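Ferritin light chain (Trichoplusia ni, PDB 1Z6O) stores iron, with its heavy-chain partner, inside a secreted shell of 24 subunits, where the light chain probably facilitates nucleation of the ferrihydrite core. Local coordinates at residues 40-45 with 92-97; 127-132 with 176-181. All coordinates share one frame; numbering follows the deposited sequence.

Contact 1. Residues 40-45 with 92-97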
loop_
_atom_site.group_PDB
_atom_site.type_symbol
_atom_site.label_atom_id
_atom_site.label_comp_id
_atom_site.label_asym_id
_atom_site.label_seq_id
_atom_site.Cartn_x
_atom_site.Cartn_y
_atom_site.Cartn_z
ATOM N N GLU A 40 31.831 -45.063 21.846
ATOM C CA GLU A 40 32.648 -44.001 21.240
ATOM C C GLU A 40 31.817 -42.726 21.028
ATOM O O GLU A 40 32.328 -41.619 21.181
ATOM C CB GLU A 40 33.227 -44.450 19.893
ATOM C CG GLU A 40 34.350 -45.470 20.034
ATOM C CD GLU A 40 35.558 -44.910 20.774
ATOM O OE1 GLU A 40 36.210 -45.691 21.503
ATOM O OE2 GLU A 40 35.867 -43.701 20.623
ATOM N N LEU A 41 30.544 -42.879 20.673
ATOM C CA LEU A 41 29.704 -41.700 20.471
ATOM C C LEU A 41 29.540 -40.966 21.805
ATOM O O LEU A 41 29.567 -39.734 21.858
ATOM C CB LEU A 41 28.342 -42.104 19.904
ATOM C CG LEU A 41 27.514 -40.922 19.376
ATOM C CD1 LEU A 41 28.260 -40.261 18.198
ATOM C CD2 LEU A 41 26.125 -41.407 18.938
ATOM N N GLN A 42 29.374 -41.714 22.894
ATOM C CA GLN A 42 29.258 -41.083 24.208
ATOM C C GLN A 42 30.554 -40.346 24.549
ATOM O O GLN A 42 30.521 -39.225 25.063
ATOM C CB GLN A 42 28.983 -42.130 25.292
ATOM C CG GLN A 42 27.603 -42.772 25.192
ATOM C CD GLN A 42 27.425 -43.873 26.220
ATOM O OE1 GLN A 42 27.745 -43.690 27.384
ATOM N NE2 GLN A 42 26.903 -45.012 25.795
ATOM N N ALA A 43 31.698 -40.973 24.283
ATOM C CA ALA A 43 32.982 -40.327 24.570
ATOM C C ALA A 43 33.193 -39.099 23.667
ATOM O O ALA A 43 33.939 -38.187 24.016
ATOM C CB ALA A 43 34.150 -41.332 24.379
ATOM N N TYR A 44 32.546 -39.082 22.506
ATOM C CA TYR A 44 32.676 -37.950 21.578
ATOM C C TYR A 44 31.918 -36.740 22.147
ATOM O O TYR A 44 32.350 -35.597 21.984
ATOM C CB TYR A 44 32.122 -38.339 20.194
ATOM C CG TYR A 44 32.601 -37.455 19.046
ATOM C CD1 TYR A 44 33.920 -36.980 19.001
ATOM C CD2 TYR A 44 31.764 -37.174 17.969
ATOM C CE1 TYR A 44 34.392 -36.250 17.893
ATOM C CE2 TYR A 44 32.222 -36.444 16.860
ATOM C CZ TYR A 44 33.535 -35.991 16.829
ATOM O OH TYR A 44 33.986 -35.284 15.725
ATOM N N ALA A 45 30.789 -36.984 22.816
ATOM C CA ALA A 45 30.047 -35.884 23.440
ATOM C C ALA A 45 30.938 -35.310 24.547
ATOM O O ALA A 45 31.021 -34.100 24.743
ATOM C CB ALA A 45 28.735 -36.394 24.052
ATOM N N LYS A 92 21.657 -36.105 22.574
ATOM C CA LYS A 92 20.329 -36.407 22.051
ATOM C C LYS A 92 20.379 -37.543 21.028
ATOM O O LYS A 92 19.448 -38.347 20.955
ATOM C CB LYS A 92 19.695 -35.162 21.417
ATOM C CG LYS A 92 19.278 -34.104 22.465
ATOM C CD LYS A 92 18.724 -32.853 21.796
ATOM C CE LYS A 92 18.188 -31.871 22.846
ATOM N NZ LYS A 92 17.735 -30.586 22.215
ATOM N N HIS A 93 21.454 -37.630 20.246
ATOM C CA HIS A 93 21.542 -38.713 19.266
ATOM C C HIS A 93 21.733 -40.065 19.963
ATOM O O HIS A 93 21.159 -41.079 19.555
ATOM C CB HIS A 93 22.703 -38.488 18.287
ATOM C CG HIS A 93 22.535 -39.244 17.006
ATOM N ND1 HIS A 93 21.834 -38.736 15.934
ATOM C CD2 HIS A 93 22.889 -40.506 16.660
ATOM C CE1 HIS A 93 21.761 -39.652 14.983
ATOM N NE2 HIS A 93 22.392 -40.737 15.399
ATOM N N VAL A 94 22.558 -40.076 21.004
ATOM C CA VAL A 94 22.806 -41.282 21.799
ATOM C C VAL A 94 21.460 -41.820 22.327
ATOM O O VAL A 94 21.173 -43.026 22.241
ATOM C CB VAL A 94 23.751 -40.949 23.005
ATOM C CG1 VAL A 94 23.688 -42.048 24.078
ATOM C CG2 VAL A 94 25.196 -40.781 22.496
ATOM N N THR A 95 20.624 -40.933 22.862
ATOM C CA THR A 95 19.331 -41.379 23.389
ATOM C C THR A 95 18.332 -41.684 22.280
ATOM O O THR A 95 17.463 -42.542 22.446
ATOM C CB THR A 95 18.719 -40.355 24.367
ATOM O OG1 THR A 95 18.550 -39.094 23.712
ATOM C CG2 THR A 95 19.632 -40.186 25.583
ATOM N N LYS A 96 18.444 -40.991 21.152
ATOM C CA LYS A 96 17.547 -41.273 20.030
ATOM C C LYS A 96 17.732 -42.731 19.582
ATOM O O LYS A 96 16.767 -43.405 19.213
ATOM C CB LYS A 96 17.852 -40.344 18.842
ATOM C CG LYS A 96 17.030 -40.697 17.595
ATOM C CD LYS A 96 17.017 -39.577 16.547
ATOM C CE LYS A 96 18.378 -39.354 15.940
ATOM N NZ LYS A 96 18.329 -38.263 14.915
ATOM N N ARG A 97 18.976 -43.212 19.618
ATOM C CA ARG A 97 19.278 -44.583 19.207
ATOM C C ARG A 97 19.067 -45.622 20.316
ATOM O O ARG A 97 19.494 -46.769 20.192
ATOM C CB ARG A 97 20.712 -44.671 18.641
ATOM C CG ARG A 97 20.916 -43.878 17.320
ATOM C CD ARG A 97 19.981 -44.381 16.194
ATOM N NE ARG A 97 20.109 -45.822 15.974
ATOM C CZ ARG A 97 21.072 -46.402 15.262
ATOM N NH1 ARG A 97 22.015 -45.674 14.667
ATOM N NH2 ARG A 97 21.109 -47.726 15.163
#
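Leu41 and Val94 meet between the first two long helices of the ferritin four-helix bundle, 37-61 and 70-96, which run antiparallel here: the short axes are 10.0 Å apart at closest approach, with 158° between their directions. The backbones come nearest at Gln42 and Val94, whose CA atoms are 6.9 Å apart.

Across the interface the packing is apolar. Val94 reaches over with both methyls, and the two are used differently. CG2 takes Leu41, touching CD2 at 3.7 Å, while the two side chains slide past one another in opposite directions. Gln42 instead crosses Val94 at about a right angle, and its CG sits evenly against both branches, 4.1 Å from Val94 CG1 and equally far from CG2. Thus only the aliphatic part of the glutamine serves this contact. Leu41 carries CG anti to its own nitrogen (chi1 -167°), a setting that carries the branched end toward the second helix, where Leu41 CD2 also lies obliquely against the His93 ring, 4.1 Å from CD2 of the histidine.

Polar and ring contacts hold His93 from the side of helix 157-190: NE2 is hydrogen-bonded to Glu158 and the imidazole stacks with Tyr162. Ile159 of the same helix packs on both Leu41 and His93. Arg97, where the chain leaves helical geometry, forms salt bridges with Asp156 and Glu158.

Within the second segment, Lys92 O accepts two bonds on one face of its carbonyl plane: one comes from Lys96 N, and the other from Thr95 OG1, which lies 3.0 Å from Lys92 O.

Contact 2. Residues 127-132 with 176-181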
loop_
_atom_site.group_PDB
_atom_site.type_symbol
_atom_site.label_atom_id
_atom_site.label_comp_id
_atom_site.label_asym_id
_atom_site.label_seq_id
_atom_site.Cartn_x
_atom_site.Cartn_y
_atom_site.Cartn_z
ATOM N N ALA A 127 47.646 -22.486 16.776
ATOM C CA ALA A 127 48.220 -23.816 16.558
ATOM C C ALA A 127 47.481 -24.849 17.400
ATOM O O ALA A 127 47.195 -25.955 16.936
ATOM C CB ALA A 127 49.713 -23.824 16.931
ATOM N N LYS A 128 47.188 -24.500 18.649
ATOM C CA LYS A 128 46.475 -25.417 19.531
ATOM C C LYS A 128 45.040 -25.595 19.038
ATOM O O LYS A 128 44.498 -26.692 19.098
ATOM C CB LYS A 128 46.457 -24.883 20.972
ATOM C CG LYS A 128 46.020 -25.921 22.018
ATOM C CD LYS A 128 47.075 -27.032 22.128
ATOM C CE LYS A 128 46.987 -27.834 23.426
ATOM N NZ LYS A 128 45.794 -28.727 23.517
ATOM N N ALA A 129 44.413 -24.517 18.569
ATOM C CA ALA A 129 43.047 -24.634 18.060
ATOM C C ALA A 129 43.058 -25.577 16.848
ATOM O O ALA A 129 42.188 -26.440 16.703
ATOM C CB ALA A 129 42.503 -23.255 17.650
ATOM N N LEU A 130 44.051 -25.411 15.977
ATOM C CA LEU A 130 44.160 -26.259 14.792
ATOM C C LEU A 130 44.315 -27.726 15.217
ATOM O O LEU A 130 43.605 -28.599 14.710
ATOM C CB LEU A 130 45.358 -25.827 13.931
ATOM C CG LEU A 130 45.675 -26.677 12.690
ATOM C CD1 LEU A 130 44.486 -26.654 11.711
ATOM C CD2 LEU A 130 46.939 -26.113 12.005
ATOM N N ASP A 131 45.232 -28.001 16.146
ATOM C CA ASP A 131 45.437 -29.375 16.622
ATOM C C ASP A 131 44.181 -29.982 17.248
ATOM O O ASP A 131 43.857 -31.144 16.999
ATOM C CB ASP A 131 46.549 -29.452 17.680
ATOM C CG ASP A 131 47.933 -29.158 17.114
ATOM O OD1 ASP A 131 48.180 -29.432 15.919
ATOM O OD2 ASP A 131 48.787 -28.668 17.884
ATOM N N THR A 132 43.479 -29.218 18.080
ATOM C CA THR A 132 42.284 -29.766 18.716
ATOM C C THR A 132 41.158 -29.999 17.709
ATOM O O THR A 132 40.373 -30.931 17.876
ATOM C CB THR A 132 41.775 -28.870 19.886
ATOM O OG1 THR A 132 41.490 -27.556 19.403
ATOM C CG2 THR A 132 42.825 -28.785 20.984
ATOM N N ARG A 176 40.834 -25.965 7.504
ATOM C CA ARG A 176 41.489 -25.192 6.449
ATOM C C ARG A 176 41.599 -23.719 6.868
ATOM O O ARG A 176 42.615 -23.064 6.627
ATOM C CB ARG A 176 40.701 -25.305 5.136
ATOM C CG ARG A 176 41.202 -24.353 4.028
ATOM C CD ARG A 176 42.690 -24.589 3.674
ATOM N NE ARG A 176 43.102 -23.659 2.613
ATOM C CZ ARG A 176 43.441 -22.389 2.819
ATOM N NH1 ARG A 176 43.444 -21.886 4.054
ATOM N NH2 ARG A 176 43.720 -21.602 1.782
ATOM N N THR A 177 40.550 -23.198 7.492
ATOM C CA THR A 177 40.563 -21.801 7.943
ATOM C C THR A 177 41.661 -21.561 8.985
ATOM O O THR A 177 42.444 -20.609 8.870
ATOM C CB THR A 177 39.195 -21.408 8.544
ATOM O OG1 THR A 177 38.205 -21.480 7.515
ATOM C CG2 THR A 177 39.228 -19.977 9.110
ATOM N N LEU A 178 41.724 -22.427 9.992
ATOM C CA LEU A 178 42.737 -22.294 11.037
ATOM C C LEU A 178 44.147 -22.500 10.490
ATOM O O LEU A 178 45.083 -21.812 10.906
ATOM C CB LEU A 178 42.456 -23.288 12.177
ATOM C CG LEU A 178 41.209 -22.943 13.004
ATOM C CD1 LEU A 178 40.850 -24.107 13.940
ATOM C CD2 LEU A 178 41.489 -21.677 13.825
ATOM N N ALA A 179 44.317 -23.442 9.562
ATOM C CA ALA A 179 45.645 -23.666 8.980
ATOM C C ALA A 179 46.074 -22.392 8.239
ATOM O O ALA A 179 47.241 -21.995 8.292
ATOM C CB ALA A 179 45.619 -24.853 8.002
ATOM N N GLY A 180 45.129 -21.768 7.539
ATOM C CA GLY A 180 45.440 -20.535 6.823
ATOM C C GLY A 180 45.863 -19.441 7.800
ATOM O O GLY A 180 46.794 -18.682 7.518
ATOM N N HIS A 181 45.188 -19.345 8.946
ATOM C CA HIS A 181 45.552 -18.322 9.936
ATOM C C HIS A 181 46.985 -18.544 10.423
ATOM O O HIS A 181 47.731 -17.580 10.587
ATOM C CB HIS A 181 44.621 -18.339 11.168
ATOM C CG HIS A 181 43.199 -17.976 10.874
ATOM N ND1 HIS A 181 42.826 -17.257 9.759
ATOM C CD2 HIS A 181 42.062 -18.196 11.578
ATOM C CE1 HIS A 181 41.520 -17.048 9.787
ATOM N NE2 HIS A 181 41.032 -17.608 10.882
#
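Leu130 faces Leu178 and Ala179 across the buried seam between helices 122-148 and 157-190. From CB, which does not itself point at the second helix, CG stands anti to the backbone nitrogen (chi1 176°) and carries the two methyls toward that helix. CD1 then settles above the turn at Leu178 and Ala179: it lies 4.0 Å from Leu178 CB, 3.9 Å from the backbone Ala179 N and 4.3 Å from Ala179 CB. The other methyl rests on the backbone as well, Leu130 CD2 lying 4.1 Å from Ala179 CA. The leucine thus meets main-chain as well as side-chain atoms.

Leu178 answers in the opposite direction, the two leucines sliding past each other. Its CD1 passes to Ala129, where it touches CB at 4.1 Å and approaches the carbonyl O to 3.9 Å, a van der Waals contact with both the methyl and the carbonyl of Ala129. Phe76 of helix 70-96 also packs on Ala129 within the subunit.

Beyond Leu130 the seam meets another copy of this protein, whose Asn25 touches both Leu130 and Ala179. Next to it, Asp131 accepts hydrogen bonds from the backbone nitrogens of Cys4 and Tyr5 in that same neighbouring subunit, its two carboxylate oxygens taking one each.

The short axes approach to 9.2 Å at 154°, and the CA atoms of Leu130 and Leu178 are 5.6 Å apart: close antiparallel packing of the last two long helices in the ferritin four-helix bundle.

Contacts 1 and 2 join the four long helices in two antiparallel pairs: 37-61 with 70-96, then 122-148 with 157-190. They follow one another along the chain, and their centres are about 26 Å apart, with nearest atoms about 8 Å from each other, so they do not touch. In contact 1 the His93 side chain is about 13 Å from a bound calcium ion and about 13 Å from a bound iron(III) ion, and neither metal is part of the contact. Helix 157-190 links the two regions, since it supplies both half of contact 2 and the residues that hold His93, as well as the calcium ligands Gln161 and Glu164.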